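Long-range contact in Poly(A) ribonuclease POP2 (Saccharomyces cerevisiae, PDB 1UOC), which acts as the nuclease subunit of the CCR4-NOT mRNA deadenylase complex, degrading RNA from the 3' end with a preference for poly(A): residues A[77-82]-A[104-109]. Residues are numbered along the deposited sequence; the frame is centred on the assembly and turned at random.
Sequences NPIQLG and FEFDPK
The amide of F104 donates a nearly straight hydrogen bond to the carbonyl oxygen of I79, F104 N to I79 O 3.0 Å with an angle of 171° at the hydrogen. The donor stands 42° out of the carbonyl plane, so it meets the oxygen obliquely and not on a lone pair. This bond fixes the start of the loop 104-109 at the point where strand 77-86 is broken by a classic beta bulge, where both I79 and Q80 lie opposite E46 of the neighbouring strand.

The F104 side chain then runs back along the strand. With CG anti to the carbonyl carbon (chi1 -62°), its ring presents an edge to the I79 carbonyl and to L81, where CE1 of F104 lies 3.6 Å from CB of L81. F104 also brings CD1 to 4.2 Å from CB of P78, and its CB to 3.5 Å from P78 O. An alanine here could keep the amide bond, but would probably leave P78 and L81 without their shared apolar partner and open a gap beside the bulge.

F106 meets I79 from the loop side. Although CB of I79 points away from the loop, CG1 lies anti to the backbone N and the chain doubles back, bringing CD1 to 3.7 Å from CB of F106 and against CG and CD1 of its ring, the two side chains crossing at a slant.

Around this junction, F141 of helix 138-146 meets the F104 ring edge-to-face, while H131 ND1 of helix 128-134 hydrogen-bonds to F104 O. In the mixed sheet of this RNase H-like DEDD nuclease domain, I79 and Q80 pair with E46 of strand 40-48, a predicted catalytic metal ligand, and L81 with F102, so the contact extends the antiparallel 77-86/99-103 pairing into the loop leading to helix 115-123.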
# COMPACT_ATOMS: atom_id res chain seq x y z
N ASN A 77 2.61 1.00 -15.60
CA ASN A 77 1.78 -0.20 -15.53
C ASN A 77 2.18 -1.06 -14.34
O ASN A 77 3.36 -1.39 -14.15
CB ASN A 77 1.85 -0.99 -16.85
CG ASN A 77 3.27 -1.17 -17.37
OD1 ASN A 77 4.02 -0.20 -17.53
ND2 ASN A 77 3.64 -2.42 -17.65
N PRO A 78 1.20 -1.43 -13.51
CA PRO A 78 1.41 -2.26 -12.32
C PRO A 78 1.84 -3.67 -12.67
O PRO A 78 1.24 -4.31 -13.54
CB PRO A 78 0.04 -2.24 -11.63
CG PRO A 78 -0.79 -1.24 -12.42
CD PRO A 78 -0.23 -1.30 -13.79
N ILE A 79 2.87 -4.17 -12.00
CA ILE A 79 3.33 -5.52 -12.23
C ILE A 79 2.96 -6.33 -10.98
O ILE A 79 2.62 -7.51 -11.06
CB ILE A 79 4.87 -5.53 -12.47
CG1 ILE A 79 5.35 -6.95 -12.84
CG2 ILE A 79 5.61 -5.06 -11.26
CD1 ILE A 79 5.02 -7.35 -14.26
N GLN A 80 3.00 -5.67 -9.82
CA GLN A 80 2.65 -6.31 -8.55
C GLN A 80 1.99 -5.31 -7.60
O GLN A 80 2.23 -4.10 -7.68
CB GLN A 80 3.90 -6.88 -7.87
CG GLN A 80 4.34 -8.24 -8.40
CD GLN A 80 5.62 -8.73 -7.74
OE1 GLN A 80 5.94 -9.92 -7.80
NE2 GLN A 80 6.36 -7.82 -7.11
N LEU A 81 1.16 -5.84 -6.72
CA LEU A 81 0.48 -5.03 -5.73
C LEU A 81 0.20 -5.88 -4.50
O LEU A 81 -0.31 -6.99 -4.61
CB LEU A 81 -0.82 -4.46 -6.32
CG LEU A 81 -1.68 -3.52 -5.47
CD1 LEU A 81 -2.60 -2.71 -6.38
CD2 LEU A 81 -2.50 -4.31 -4.45
N GLY A 82 0.55 -5.36 -3.33
CA GLY A 82 0.31 -6.10 -2.10
C GLY A 82 -0.77 -5.49 -1.21
O GLY A 82 -0.93 -4.28 -1.16
N PHE A 104 0.17 -9.03 -11.80
CA PHE A 104 -0.59 -8.66 -12.98
C PHE A 104 -0.00 -9.11 -14.31
O PHE A 104 1.20 -9.38 -14.41
CB PHE A 104 -0.81 -7.15 -13.01
CG PHE A 104 -1.60 -6.64 -11.84
CD1 PHE A 104 -0.96 -6.18 -10.69
CD2 PHE A 104 -2.99 -6.65 -11.87
CE1 PHE A 104 -1.70 -5.73 -9.59
CE2 PHE A 104 -3.74 -6.21 -10.77
CZ PHE A 104 -3.09 -5.75 -9.63
N GLU A 105 -0.86 -9.17 -15.32
CA GLU A 105 -0.43 -9.59 -16.64
C GLU A 105 0.64 -8.65 -17.17
O GLU A 105 0.60 -7.45 -16.92
CB GLU A 105 -1.61 -9.63 -17.61
CG GLU A 105 -2.14 -8.29 -18.07
CD GLU A 105 -3.49 -8.41 -18.77
OE1 GLU A 105 -3.93 -7.45 -19.43
OE2 GLU A 105 -4.13 -9.48 -18.64
N PHE A 106 1.60 -9.22 -17.89
CA PHE A 106 2.69 -8.45 -18.44
C PHE A 106 2.98 -8.91 -19.86
O PHE A 106 3.05 -10.11 -20.13
CB PHE A 106 3.93 -8.63 -17.56
CG PHE A 106 5.12 -7.89 -18.06
CD1 PHE A 106 5.14 -6.50 -18.08
CD2 PHE A 106 6.23 -8.59 -18.52
CE1 PHE A 106 6.24 -5.81 -18.55
CE2 PHE A 106 7.34 -7.91 -19.00
CZ PHE A 106 7.35 -6.52 -19.02
N ASP A 107 3.15 -7.96 -20.77
CA ASP A 107 3.40 -8.24 -22.18
C ASP A 107 4.90 -8.30 -22.50
O ASP A 107 5.58 -7.28 -22.51
CB ASP A 107 2.73 -7.17 -23.04
CG ASP A 107 1.80 -6.28 -22.22
OD1 ASP A 107 2.31 -5.53 -21.35
OD2 ASP A 107 0.56 -6.34 -22.43
N PRO A 108 5.42 -9.51 -22.76
CA PRO A 108 6.84 -9.77 -23.07
C PRO A 108 7.39 -8.98 -24.26
O PRO A 108 8.60 -8.98 -24.50
CB PRO A 108 6.86 -11.27 -23.33
CG PRO A 108 5.75 -11.78 -22.48
CD PRO A 108 4.67 -10.77 -22.74
N LYS A 109 6.51 -8.31 -25.00
CA LYS A 109 6.96 -7.55 -26.16
C LYS A 109 6.81 -6.03 -25.97
O LYS A 109 7.30 -5.26 -26.79
CB LYS A 109 6.21 -8.01 -27.41
CG LYS A 109 6.78 -7.49 -28.74
CD LYS A 109 8.10 -8.16 -29.16
CE LYS A 109 9.33 -7.43 -28.62
NZ LYS A 109 9.48 -6.06 -29.20